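Local coordinates for YcaO (Methanopyrus kandleri, PDB 6CIB), which binds ADP and magnesium in a YcaO-type nucleotide site and probably uses ATP to install thioamides in the backbone of peptides, at residues Met77-Arg82 and Leu148-Arg152; Leu153-Ile159 and Leu313-Thr317; Val174-His180 and Arg290-Glu296; Pro181-Val186 and Glu205-Pro210. One frame throughout, in Å; residues are numbered along the deposited sequence.

In the fold
Contacts 1 and 2 lie at the nucleotide site. In contact 1, Glu81 and Leu148 hold the magnesium ion and Ala150 binds the ribose. Segment 153-159 of contact 2 follows directly on 148-152; the two centres are about 14 Å apart, and Gly151 CA lies 3.4 Å from Glu156 OE2, so Glu156, an ADP-binding residue of contact 2, packs against contact 1. Helix 154-177 starts in contact 2 and finishes in contact 3, whose centre is about 32 Å from that of contact 2, across the chain's centre. Contacts 3 and 4, centres about 11 Å apart, are joined by a probable hydrogen bond of 3.0 Å from Arg207 NE to Trp292 O; both lie away from the annotated sites.

Contact 1: residues Met77-Arg82 and Leu148-Arg152; sequences MECVER and LSAGR. With MG (magnesium ion), chain H; ADP (adenosine-5'-diphosphate), chain G.
The ribose and magnesium part of the nucleotide site is built where helix 68-85 faces the edge strand 148-150, with Glu81 and Leu148 meeting across the gap. Glu81 OE2 binds the magnesium ion at a long 2.6 Å, and the carbonyl O of Leu148 binds it at 2.3 Å. Glu81 OE1 is also near the magnesium ion, at a longer 2.8 Å, so the carboxylate leans on it with both oxygens. Three waters are bound too; one lies within hydrogen-bonding distance of Glu78 OE1 and ADP O3B, another donates to ADP O1B, so the metal reaches the diphosphate through water. Glu81 OE1 is modelled 2.4 Å from ADP O3', a hydrogen bond so short that its exact length is doubtful. That ribose oxygen accepts a nearly straight bond from Ala150 N (176°), while ADP O2' donates to Ala150 O, so Ala150 grips both ribose hydroxyls with its backbone. Glu81 places CG between its backbone N and carbonyl carbon (chi1 76°) and then runs extended, which carries the carboxylate past Leu148, whose CD2 packs 3.6 Å from Glu81 OE2. With alanine replacing Leu148, the carbonyl ligand would remain, but the Glu81 chain would probably lose its apolar flank and be freer to shift at the metal. Met77, a selenomethionine, bends at chi2 and chi3 to bring CE 3.9 Å from Ala150 CB; its CB lies against ADP O4', so it lines the sugar as well as the strand. A carboxylate and a backbone carbonyl sharing a hydrated magnesium ion beside the ribose mark this as the magnesium-nucleotide site of a YcaO protein.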
# COMPACT_ATOMS: atom_id res chain seq x y z
N MSE A 77 5.19 -5.29 -11.70
CA MSE A 77 5.42 -3.91 -11.28
C MSE A 77 5.87 -3.82 -9.84
O MSE A 77 6.61 -2.91 -9.48
CB MSE A 77 4.18 -3.07 -11.60
CG MSE A 77 3.86 -3.03 -13.10
SE MSE A 77 5.27 -2.03 -14.07
CE MSE A 77 4.44 -0.27 -13.75
N GLU A 78 5.45 -4.79 -9.01
CA GLU A 78 5.96 -4.96 -7.65
C GLU A 78 7.48 -5.19 -7.68
O GLU A 78 8.22 -4.54 -6.93
CB GLU A 78 5.25 -6.14 -6.97
CG GLU A 78 5.72 -6.48 -5.56
CD GLU A 78 5.10 -5.62 -4.48
OE1 GLU A 78 3.88 -5.34 -4.54
OE2 GLU A 78 5.83 -5.24 -3.54
N CYS A 79 7.94 -6.10 -8.54
CA CYS A 79 9.37 -6.32 -8.75
C CYS A 79 10.09 -5.05 -9.21
O CYS A 79 11.19 -4.77 -8.73
CB CYS A 79 9.61 -7.47 -9.73
SG CYS A 79 9.04 -9.04 -9.08
N VAL A 80 9.46 -4.29 -10.10
CA VAL A 80 10.05 -3.07 -10.67
C VAL A 80 10.23 -1.98 -9.59
O VAL A 80 11.33 -1.42 -9.47
CB VAL A 80 9.25 -2.53 -11.89
CG1 VAL A 80 9.70 -1.12 -12.27
CG2 VAL A 80 9.43 -3.44 -13.10
N GLU A 81 9.18 -1.72 -8.80
CA GLU A 81 9.26 -0.73 -7.74
C GLU A 81 10.36 -1.06 -6.72
O GLU A 81 11.05 -0.15 -6.25
CB GLU A 81 7.90 -0.48 -7.06
CG GLU A 81 7.43 -1.56 -6.10
CD GLU A 81 6.22 -1.16 -5.27
OE1 GLU A 81 5.20 -0.76 -5.85
OE2 GLU A 81 6.28 -1.28 -4.03
N ARG A 82 10.52 -2.34 -6.39
CA ARG A 82 11.55 -2.78 -5.44
C ARG A 82 12.97 -2.56 -5.98
O ARG A 82 13.85 -2.15 -5.23
CB ARG A 82 11.33 -4.22 -4.98
CG ARG A 82 10.10 -4.43 -4.10
CD ARG A 82 10.19 -3.71 -2.76
NE ARG A 82 11.13 -4.38 -1.84
CZ ARG A 82 10.79 -5.34 -0.98
NH1 ARG A 82 9.53 -5.75 -0.90
NH2 ARG A 82 11.71 -5.89 -0.21
N LEU A 148 5.70 3.54 -1.57
CA LEU A 148 6.40 3.18 -2.80
C LEU A 148 5.42 2.60 -3.81
O LEU A 148 4.67 1.68 -3.50
CB LEU A 148 7.53 2.18 -2.50
CG LEU A 148 8.41 1.68 -3.64
CD1 LEU A 148 9.29 2.79 -4.22
CD2 LEU A 148 9.25 0.53 -3.11
N SER A 149 5.43 3.15 -5.03
CA SER A 149 4.55 2.68 -6.10
C SER A 149 5.12 2.92 -7.49
O SER A 149 5.80 3.90 -7.73
CB SER A 149 3.16 3.34 -6.00
OG SER A 149 2.54 3.03 -4.75
N ALA A 150 4.80 1.99 -8.39
CA ALA A 150 5.10 2.11 -9.81
C ALA A 150 3.80 2.32 -10.58
O ALA A 150 2.71 2.01 -10.07
CB ALA A 150 5.82 0.86 -10.28
N GLY A 151 3.91 2.87 -11.78
CA GLY A 151 2.79 2.97 -12.71
C GLY A 151 3.25 3.15 -14.14
O GLY A 151 4.45 3.25 -14.41
N ARG A 152 2.30 3.21 -15.07
CA ARG A 152 2.62 3.58 -16.45
C ARG A 152 2.89 5.08 -16.54
O ARG A 152 3.65 5.53 -17.40
CB ARG A 152 1.48 3.19 -17.40
CG ARG A 152 1.28 1.70 -17.62
CD ARG A 152 2.34 1.06 -18.50
NE ARG A 152 2.41 1.63 -19.85
CZ ARG A 152 1.68 1.24 -20.90
NH1 ARG A 152 0.78 0.27 -20.79
NH2 ARG A 152 1.86 1.83 -22.07
MG MG H . 3.88 -0.52 -3.44
PB ADP G . -0.42 -2.64 -4.01
O1B ADP G . 0.12 -1.35 -4.57
O2B ADP G . -1.45 -2.47 -2.91
O3B ADP G . 0.62 -3.70 -3.71
PA ADP G . -1.00 -4.09 -6.46
O1A ADP G . -2.20 -3.93 -7.35
O2A ADP G . -0.67 -5.48 -6.01
O3A ADP G . -1.36 -3.18 -5.20
O5' ADP G . 0.26 -3.42 -7.21
C5' ADP G . 1.65 -3.73 -7.01
C4' ADP G . 2.51 -2.72 -7.77
O4' ADP G . 2.20 -2.76 -9.17
C3' ADP G . 2.26 -1.26 -7.36
O3' ADP G . 3.46 -0.49 -7.54
C2' ADP G . 1.20 -0.79 -8.34
O2' ADP G . 1.18 0.63 -8.48
C1' ADP G . 1.62 -1.52 -9.61
N9 ADP G . 0.49 -1.82 -10.52
C8 ADP G . -0.55 -2.63 -10.23
N7 ADP G . -1.41 -2.69 -11.27
C5 ADP G . -0.92 -1.93 -12.25
C6 ADP G . -1.35 -1.58 -13.63
N6 ADP G . -2.50 -2.08 -14.14
N1 ADP G . -0.55 -0.74 -14.33
C2 ADP G . 0.60 -0.23 -13.83
N3 ADP G . 1.05 -0.52 -12.59
C4 ADP G . 0.34 -1.35 -11.76
O HOH W 1 3.32 -2.70 -3.39
O HOH W 2 1.90 0.40 -3.87
O HOH W 3 4.42 -0.36 -1.30

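Contact 2: residues Leu153-Ile159 and Leu313-Thr317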
# COMPACT_ATOMS: atom_id res chain seq x y z
N LEU A 153 2.25 5.84 -15.65
CA LEU A 153 2.46 7.28 -15.54
C LEU A 153 2.75 7.64 -14.11
O LEU A 153 2.34 6.92 -13.19
CB LEU A 153 1.22 8.06 -16.03
CG LEU A 153 0.71 7.84 -17.47
CD1 LEU A 153 -0.58 8.60 -17.66
CD2 LEU A 153 1.72 8.27 -18.53
N ARG A 154 3.44 8.76 -13.91
CA ARG A 154 3.78 9.22 -12.57
C ARG A 154 2.52 9.45 -11.72
O ARG A 154 2.53 9.13 -10.53
CB ARG A 154 4.76 10.41 -12.62
CG ARG A 154 4.20 11.82 -12.57
CD ARG A 154 4.41 12.42 -11.19
NE ARG A 154 4.16 13.87 -11.17
CZ ARG A 154 3.23 14.49 -10.44
NH1 ARG A 154 2.41 13.83 -9.64
NH2 ARG A 154 3.12 15.80 -10.52
N GLU A 155 1.44 9.94 -12.34
CA GLU A 155 0.16 10.16 -11.65
C GLU A 155 -0.42 8.87 -11.07
O GLU A 155 -0.90 8.88 -9.93
CB GLU A 155 -0.88 10.83 -12.55
CG GLU A 155 -0.63 12.32 -12.81
CD GLU A 155 0.30 12.57 -13.99
OE1 GLU A 155 0.90 11.61 -14.54
OE2 GLU A 155 0.44 13.74 -14.37
N GLU A 156 -0.36 7.78 -11.84
CA GLU A 156 -0.78 6.45 -11.38
C GLU A 156 -0.06 6.06 -10.10
O GLU A 156 -0.69 5.62 -9.14
CB GLU A 156 -0.47 5.39 -12.44
CG GLU A 156 -1.45 5.27 -13.58
CD GLU A 156 -1.17 4.07 -14.45
OE1 GLU A 156 -1.88 3.88 -15.46
OE2 GLU A 156 -0.24 3.28 -14.12
N ALA A 157 1.27 6.21 -10.11
CA ALA A 157 2.14 5.87 -8.98
C ALA A 157 1.89 6.80 -7.78
O ALA A 157 1.84 6.33 -6.64
CB ALA A 157 3.60 5.92 -9.42
N VAL A 158 1.72 8.10 -8.03
CA VAL A 158 1.40 9.06 -6.96
C VAL A 158 0.08 8.71 -6.26
O VAL A 158 0.04 8.63 -5.03
CB VAL A 158 1.44 10.53 -7.43
CG1 VAL A 158 0.97 11.48 -6.33
CG2 VAL A 158 2.85 10.91 -7.84
N ILE A 159 -0.97 8.48 -7.05
CA ILE A 159 -2.28 8.08 -6.51
C ILE A 159 -2.14 6.81 -5.64
O ILE A 159 -2.60 6.80 -4.50
CB ILE A 159 -3.34 7.87 -7.63
CG1 ILE A 159 -3.70 9.22 -8.27
CG2 ILE A 159 -4.59 7.17 -7.09
CD1 ILE A 159 -4.29 9.11 -9.66
N LEU A 313 -6.89 11.44 -14.58
CA LEU A 313 -5.81 11.07 -13.69
C LEU A 313 -5.18 12.28 -12.99
O LEU A 313 -4.87 12.21 -11.79
CB LEU A 313 -4.76 10.30 -14.49
CG LEU A 313 -3.97 9.15 -13.86
CD1 LEU A 313 -4.86 8.06 -13.26
CD2 LEU A 313 -3.06 8.58 -14.93
N GLU A 314 -5.01 13.38 -13.73
CA GLU A 314 -4.44 14.63 -13.22
C GLU A 314 -5.28 15.26 -12.12
O GLU A 314 -4.75 15.69 -11.10
CB GLU A 314 -4.21 15.65 -14.36
CG GLU A 314 -3.13 15.28 -15.36
CD GLU A 314 -3.63 14.42 -16.52
OE1 GLU A 314 -4.80 14.00 -16.54
OE2 GLU A 314 -2.82 14.15 -17.44
N LYS A 315 -6.59 15.32 -12.36
CA LYS A 315 -7.59 15.86 -11.43
C LYS A 315 -7.67 15.00 -10.16
O LYS A 315 -7.71 15.53 -9.04
CB LYS A 315 -8.96 15.93 -12.14
CG LYS A 315 -10.16 16.30 -11.28
CD LYS A 315 -10.57 17.74 -11.47
CE LYS A 315 -12.09 17.89 -11.48
NZ LYS A 315 -12.51 19.24 -11.94
N LEU A 316 -7.69 13.68 -10.35
CA LEU A 316 -7.76 12.74 -9.23
C LEU A 316 -6.56 12.90 -8.31
O LEU A 316 -6.72 12.99 -7.09
CB LEU A 316 -7.91 11.29 -9.72
CG LEU A 316 -7.99 10.18 -8.67
CD1 LEU A 316 -9.16 10.38 -7.71
CD2 LEU A 316 -8.10 8.83 -9.36
N THR A 317 -5.36 12.99 -8.91
CA THR A 317 -4.10 13.24 -8.20
C THR A 317 -4.17 14.53 -7.38
O THR A 317 -3.89 14.53 -6.19
CB THR A 317 -2.90 13.30 -9.18
OG1 THR A 317 -2.85 12.11 -9.97
CG2 THR A 317 -1.57 13.46 -8.42
O HOH W 4 -0.16 14.12 -17.13
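Thr317 enters helix 154-159 as a knob, its side chain seated among Arg154, Glu155, Val158 and Ile159 and crossing the last three at about a right angle. Its two branches divide the work. CG2 meets Val158 CG1 at 3.8 Å, and OG1 lies against Ile159 CD1 at 3.3 Å and the CB of Glu155. The hydroxyl is satisfied within its own helix: OG1 donates to Leu313 O at 2.7 Å, tilted 31° from the carbonyl plane, while Thr317 N reaches the same oxygen from the opposite face. This bond fixes which branch points where.

Leu313 slants across its neighbours. CD2 touches Leu153 CD1 at 3.7 Å and the CG of Glu156, whereas CD1 packs on Ile159 CD1, which also meets Leu316 CD2. The carboxylates of Glu155 and Glu314 are turned 64° apart, with their OE2 atoms 4.5 Å from each other; one water donates to both, which probably eases the like charges, and Thr2 is a further partner of Glu314. Axes 9.5 Å apart at 30° and an interlocked threonine identify a single knob-into-hole contact between two helices that run roughly the same way, beside the ADP pocket to which Glu156 belongs.

Contact 3: residues Val174-His180 and Arg290-Glu296; sequences VEYFRIH and RHWFEPE
The backbones come closest at His180 and His291, with CA atoms 4.4 Å apart, where the chain leaving helix 154-177 through the positive phi of Arg178 runs past the short helix 290-293. The imidazole of His180 turns one face to the backbone of His291: His291 CA sits 3.4 Å from the His180 ring centroid and only 6° off its normal, a CH-pi contact. In its own plane the same ring donates a fairly straight bond from His180 ND1 to Glu294 O (2.8 Å), the first residue beyond helical geometry, and this bond fixes the ring's rotation. Replacing His180 with alanine would probably leave Glu294 O without this donor and strip the backbone of His291 of the ring lying against it.

Glu175, bent at chi2, works as a two-pronged acceptor. Its OE1 takes the NE2 proton of His291 at 2.8 Å, and OE2 takes that of Trp292 NE1 at 2.7 Å. Each acceptor lies near the plane of its donor ring, yet both donors stand above the carboxylate plane, which is turned 89° to the imidazole. Trp171 is a second donor to OE2. A chi1 of 55° sets the His291 ring toward Glu175, and Arg178 lays one face of its guanidinium near His291 CE1, its strongest polar partner being Leu288 O. Val174 CG1 touches the six-membered part of the indole, at Trp292 CZ2, 3.6 Å away. Glutamate-bridged rings at one level and a histidine-to-carbonyl hydrogen bond at the next show a helix C-terminus docked on a short helix, away from the annotated nucleotide site.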
# COMPACT_ATOMS: atom_id res chain seq x y z
N VAL A 174 -6.12 2.61 14.32
CA VAL A 174 -6.87 1.49 14.88
C VAL A 174 -6.04 0.67 15.87
O VAL A 174 -6.51 0.37 16.96
CB VAL A 174 -7.50 0.62 13.75
CG1 VAL A 174 -8.09 -0.69 14.29
CG2 VAL A 174 -8.59 1.41 13.02
N GLU A 175 -4.79 0.35 15.51
CA GLU A 175 -3.90 -0.42 16.39
C GLU A 175 -3.38 0.37 17.60
O GLU A 175 -3.28 -0.18 18.70
CB GLU A 175 -2.72 -1.03 15.61
CG GLU A 175 -3.08 -1.96 14.45
CD GLU A 175 -3.75 -3.27 14.85
OE1 GLU A 175 -3.82 -3.61 16.04
OE2 GLU A 175 -4.22 -3.97 13.93
N TYR A 176 -3.03 1.64 17.39
CA TYR A 176 -2.51 2.50 18.47
C TYR A 176 -3.53 2.68 19.61
O TYR A 176 -3.18 2.52 20.77
CB TYR A 176 -2.07 3.86 17.92
CG TYR A 176 -1.28 4.72 18.88
CD1 TYR A 176 0.11 4.56 19.02
CD2 TYR A 176 -1.91 5.71 19.65
CE1 TYR A 176 0.84 5.35 19.89
CE2 TYR A 176 -1.18 6.51 20.53
CZ TYR A 176 0.19 6.33 20.64
OH TYR A 176 0.91 7.12 21.51
N PHE A 177 -4.77 3.00 19.24
CA PHE A 177 -5.85 3.25 20.20
C PHE A 177 -6.70 2.01 20.47
O PHE A 177 -7.61 2.07 21.30
CB PHE A 177 -6.78 4.36 19.70
CG PHE A 177 -6.13 5.71 19.64
CD1 PHE A 177 -5.81 6.40 20.82
CD2 PHE A 177 -5.86 6.30 18.41
CE1 PHE A 177 -5.22 7.66 20.75
CE2 PHE A 177 -5.27 7.56 18.34
CZ PHE A 177 -4.95 8.24 19.51
N ARG A 178 -6.40 0.91 19.78
CA ARG A 178 -7.22 -0.32 19.81
C ARG A 178 -8.70 -0.02 19.59
O ARG A 178 -9.57 -0.43 20.37
CB ARG A 178 -6.96 -1.14 21.08
CG ARG A 178 -5.57 -1.72 21.11
CD ARG A 178 -5.44 -2.83 22.13
NE ARG A 178 -4.44 -3.79 21.69
CZ ARG A 178 -4.71 -5.03 21.29
NH1 ARG A 178 -5.96 -5.50 21.28
NH2 ARG A 178 -3.72 -5.82 20.90
N ILE A 179 -8.96 0.75 18.53
CA ILE A 179 -10.31 1.05 18.06
C ILE A 179 -10.95 -0.24 17.54
O ILE A 179 -10.28 -1.06 16.91
CB ILE A 179 -10.30 2.13 16.94
CG1 ILE A 179 -9.67 3.44 17.46
CG2 ILE A 179 -11.71 2.38 16.39
CD1 ILE A 179 -9.46 4.52 16.42
N HIS A 180 -12.24 -0.40 17.85
CA HIS A 180 -13.09 -1.46 17.30
C HIS A 180 -13.87 -0.89 16.11
O HIS A 180 -14.95 -0.33 16.30
CB HIS A 180 -14.07 -1.95 18.38
CG HIS A 180 -13.42 -2.69 19.51
ND1 HIS A 180 -13.81 -3.96 19.89
CD2 HIS A 180 -12.42 -2.34 20.36
CE1 HIS A 180 -13.08 -4.36 20.91
NE2 HIS A 180 -12.22 -3.40 21.21
N ARG A 290 -9.08 -8.69 19.70
CA ARG A 290 -10.50 -8.46 20.00
C ARG A 290 -11.11 -7.24 19.29
O ARG A 290 -12.28 -7.27 18.92
CB ARG A 290 -10.71 -8.31 21.51
CG ARG A 290 -10.81 -9.64 22.27
CD ARG A 290 -10.87 -9.44 23.78
NE ARG A 290 -12.16 -8.90 24.22
CZ ARG A 290 -12.38 -7.63 24.56
NH1 ARG A 290 -11.40 -6.73 24.54
NH2 ARG A 290 -13.60 -7.26 24.93
N HIS A 291 -10.31 -6.19 19.12
CA HIS A 291 -10.73 -4.98 18.41
C HIS A 291 -11.16 -5.24 16.95
O HIS A 291 -12.09 -4.61 16.45
CB HIS A 291 -9.69 -3.85 18.53
CG HIS A 291 -8.31 -4.22 18.08
ND1 HIS A 291 -7.61 -5.29 18.59
CD2 HIS A 291 -7.48 -3.62 17.19
CE1 HIS A 291 -6.42 -5.35 18.02
NE2 HIS A 291 -6.31 -4.34 17.17
N TRP A 292 -10.49 -6.20 16.31
CA TRP A 292 -10.86 -6.64 14.96
C TRP A 292 -12.06 -7.57 14.91
O TRP A 292 -12.84 -7.52 13.96
CB TRP A 292 -9.67 -7.29 14.25
CG TRP A 292 -8.63 -6.29 13.86
CD1 TRP A 292 -7.36 -6.18 14.36
CD2 TRP A 292 -8.78 -5.23 12.90
NE1 TRP A 292 -6.70 -5.13 13.76
CE2 TRP A 292 -7.55 -4.52 12.87
CE3 TRP A 292 -9.83 -4.81 12.07
CZ2 TRP A 292 -7.34 -3.42 12.02
CZ3 TRP A 292 -9.62 -3.69 11.23
CH2 TRP A 292 -8.38 -3.02 11.22
N PHE A 293 -12.20 -8.42 15.93
CA PHE A 293 -13.22 -9.47 15.95
C PHE A 293 -14.50 -9.11 16.71
O PHE A 293 -15.48 -9.85 16.66
CB PHE A 293 -12.64 -10.80 16.44
CG PHE A 293 -11.61 -11.38 15.51
CD1 PHE A 293 -12.00 -11.99 14.31
CD2 PHE A 293 -10.25 -11.31 15.81
CE1 PHE A 293 -11.04 -12.51 13.43
CE2 PHE A 293 -9.30 -11.83 14.95
CZ PHE A 293 -9.69 -12.43 13.75
N GLU A 294 -14.50 -7.96 17.37
CA GLU A 294 -15.69 -7.44 18.05
C GLU A 294 -16.03 -6.03 17.55
O GLU A 294 -15.76 -5.04 18.24
CB GLU A 294 -15.52 -7.49 19.58
CG GLU A 294 -15.40 -8.91 20.14
CD GLU A 294 -14.78 -8.96 21.53
OE1 GLU A 294 -14.70 -7.90 22.21
OE2 GLU A 294 -14.39 -10.07 21.96
N PRO A 295 -16.62 -5.92 16.34
CA PRO A 295 -16.89 -4.61 15.74
C PRO A 295 -17.87 -3.74 16.54
O PRO A 295 -18.79 -4.27 17.15
CB PRO A 295 -17.48 -4.96 14.37
CG PRO A 295 -18.04 -6.33 14.53
CD PRO A 295 -17.07 -7.02 15.45
N GLU A 296 -17.64 -2.43 16.54
CA GLU A 296 -18.54 -1.46 17.16
C GLU A 296 -19.43 -0.84 16.08
O GLU A 296 -19.02 0.10 15.39
CB GLU A 296 -17.75 -0.36 17.89
CG GLU A 296 -18.52 0.42 18.95
CD GLU A 296 -18.10 0.08 20.39
OE1 GLU A 296 -17.02 -0.52 20.60
OE2 GLU A 296 -18.86 0.44 21.32

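Contact 4: residues Pro181-Val186 and Glu205-Pro210; sequences PPELEV and ELRLLP
Arg207 and Glu183 face each other at a single beta bridge, where strand 183-185 crosses 205-209, the end of the edge strand 203-209 of a three-stranded antiparallel sheet, at 107°. The steep angle is consistent with so brief a pairing: Leu208 N donates to Pro182 O and Leu184 N to Leu206 O, each at 3.0 Å, on either side of the bridge.

The Arg207 side chain can be followed outward. CB lies against Pro182 O and Pro181 CG, which the arginine crosses at about a right angle, and CG stays beside the same proline carbon. The chain then bends at chi2 (-63°), bringing CD to within 3.6 Å of both Pro181 O and Pro182 O. NE, engaged by Trp292 O, has a weaker link to a water that lies within hydrogen-bonding distance of Pro181 O. At the tip NH1 and NH2 close end-on upon one oxygen, Glu205 OE1; the bond from Arg207 NH2, 2.8 Å long, uses the anti lone pair of Glu205 OE1 and lies in the guanidinium plane. Glu183 crosses alongside this tip at a slant, its CB and CG each 3.7 Å from Arg207 NH1, and its carboxylate falls short of a salt bridge. Glu183 OE2 is instead held by a water shared with Leu206 N.

Across the strands from the arginine, Leu184 CB packs against the CB atoms of Leu206 and Leu208, and Val186 CG2 meets Leu206 CD1; Val245 of helix 241-260 covers Leu184, Val186 and Leu206. Finally, Leu206 O is gripped twice, by Leu184 N on one face of its carbonyl plane and by Arg207 NH1 on the opposite face, at 2.8 Å.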
# COMPACT_ATOMS: atom_id res chain seq x y z
N PRO A 181 -13.32 -1.00 14.86
CA PRO A 181 -14.03 -0.39 13.73
C PRO A 181 -15.35 -1.11 13.43
O PRO A 181 -15.46 -2.31 13.73
CB PRO A 181 -13.04 -0.54 12.57
CG PRO A 181 -12.17 -1.69 12.94
CD PRO A 181 -12.06 -1.64 14.43
N PRO A 182 -16.35 -0.39 12.86
CA PRO A 182 -17.62 -1.04 12.50
C PRO A 182 -17.46 -2.05 11.37
O PRO A 182 -16.57 -1.89 10.51
CB PRO A 182 -18.49 0.13 12.03
CG PRO A 182 -17.51 1.17 11.59
CD PRO A 182 -16.36 1.05 12.52
N GLU A 183 -18.30 -3.08 11.39
CA GLU A 183 -18.47 -4.00 10.26
C GLU A 183 -19.00 -3.25 9.04
O GLU A 183 -19.89 -2.40 9.17
CB GLU A 183 -19.41 -5.15 10.65
CG GLU A 183 -19.70 -6.16 9.54
CD GLU A 183 -20.21 -7.51 10.04
OE1 GLU A 183 -20.88 -7.56 11.09
OE2 GLU A 183 -19.93 -8.52 9.36
N LEU A 184 -18.45 -3.56 7.87
CA LEU A 184 -18.95 -3.00 6.61
C LEU A 184 -19.73 -4.05 5.81
O LEU A 184 -19.19 -5.10 5.46
CB LEU A 184 -17.81 -2.38 5.78
CG LEU A 184 -18.22 -1.82 4.41
CD1 LEU A 184 -18.95 -0.47 4.51
CD2 LEU A 184 -16.99 -1.70 3.53
N GLU A 185 -20.99 -3.73 5.53
CA GLU A 185 -21.92 -4.63 4.85
C GLU A 185 -21.92 -4.33 3.35
O GLU A 185 -22.06 -3.18 2.95
CB GLU A 185 -23.33 -4.48 5.44
CG GLU A 185 -24.12 -5.78 5.61
CD GLU A 185 -24.04 -6.35 7.02
OE1 GLU A 185 -24.06 -5.58 8.01
OE2 GLU A 185 -24.00 -7.60 7.16
N VAL A 186 -21.73 -5.38 2.54
CA VAL A 186 -21.63 -5.27 1.07
C VAL A 186 -22.65 -6.18 0.38
O VAL A 186 -23.20 -7.08 1.01
CB VAL A 186 -20.20 -5.60 0.55
CG1 VAL A 186 -19.19 -4.54 0.98
CG2 VAL A 186 -19.75 -6.99 0.98
N GLU A 205 -14.18 -11.28 7.41
CA GLU A 205 -14.90 -10.16 8.02
C GLU A 205 -14.43 -8.83 7.43
O GLU A 205 -13.23 -8.61 7.29
CB GLU A 205 -14.65 -10.16 9.53
CG GLU A 205 -15.20 -11.36 10.29
CD GLU A 205 -16.66 -11.21 10.63
OE1 GLU A 205 -17.04 -10.18 11.23
OE2 GLU A 205 -17.44 -12.13 10.29
N LEU A 206 -15.38 -7.96 7.10
CA LEU A 206 -15.07 -6.63 6.56
C LEU A 206 -15.31 -5.53 7.59
O LEU A 206 -16.26 -5.59 8.36
CB LEU A 206 -15.86 -6.34 5.27
CG LEU A 206 -15.56 -7.20 4.03
CD1 LEU A 206 -16.58 -6.93 2.94
CD2 LEU A 206 -14.14 -6.98 3.52
N ARG A 207 -14.41 -4.54 7.58
CA ARG A 207 -14.48 -3.38 8.48
C ARG A 207 -14.26 -2.08 7.72
O ARG A 207 -13.41 -2.03 6.83
CB ARG A 207 -13.42 -3.48 9.58
CG ARG A 207 -13.45 -4.73 10.45
CD ARG A 207 -14.73 -4.87 11.26
NE ARG A 207 -14.72 -6.14 12.00
CZ ARG A 207 -15.48 -7.19 11.71
NH1 ARG A 207 -16.35 -7.15 10.70
NH2 ARG A 207 -15.38 -8.29 12.45
N LEU A 208 -15.02 -1.05 8.07
CA LEU A 208 -14.71 0.31 7.63
C LEU A 208 -13.86 1.00 8.70
O LEU A 208 -14.34 1.30 9.79
CB LEU A 208 -15.98 1.11 7.30
CG LEU A 208 -15.76 2.47 6.62
CD1 LEU A 208 -15.33 2.33 5.16
CD2 LEU A 208 -17.00 3.34 6.72
N LEU A 209 -12.59 1.24 8.37
CA LEU A 209 -11.66 1.90 9.29
C LEU A 209 -11.95 3.39 9.35
O LEU A 209 -12.44 3.95 8.36
CB LEU A 209 -10.21 1.67 8.85
CG LEU A 209 -9.51 0.38 9.32
CD1 LEU A 209 -10.00 -0.83 8.57
CD2 LEU A 209 -8.01 0.50 9.15
N PRO A 210 -11.69 4.03 10.51
CA PRO A 210 -11.78 5.49 10.54
C PRO A 210 -10.68 6.10 9.66
O PRO A 210 -9.49 5.87 9.88
CB PRO A 210 -11.54 5.82 12.02
CG PRO A 210 -10.77 4.66 12.56
CD PRO A 210 -11.37 3.48 11.84
O HOH W 5 -13.84 -4.56 14.36
O HOH W 6 -18.02 -8.90 7.37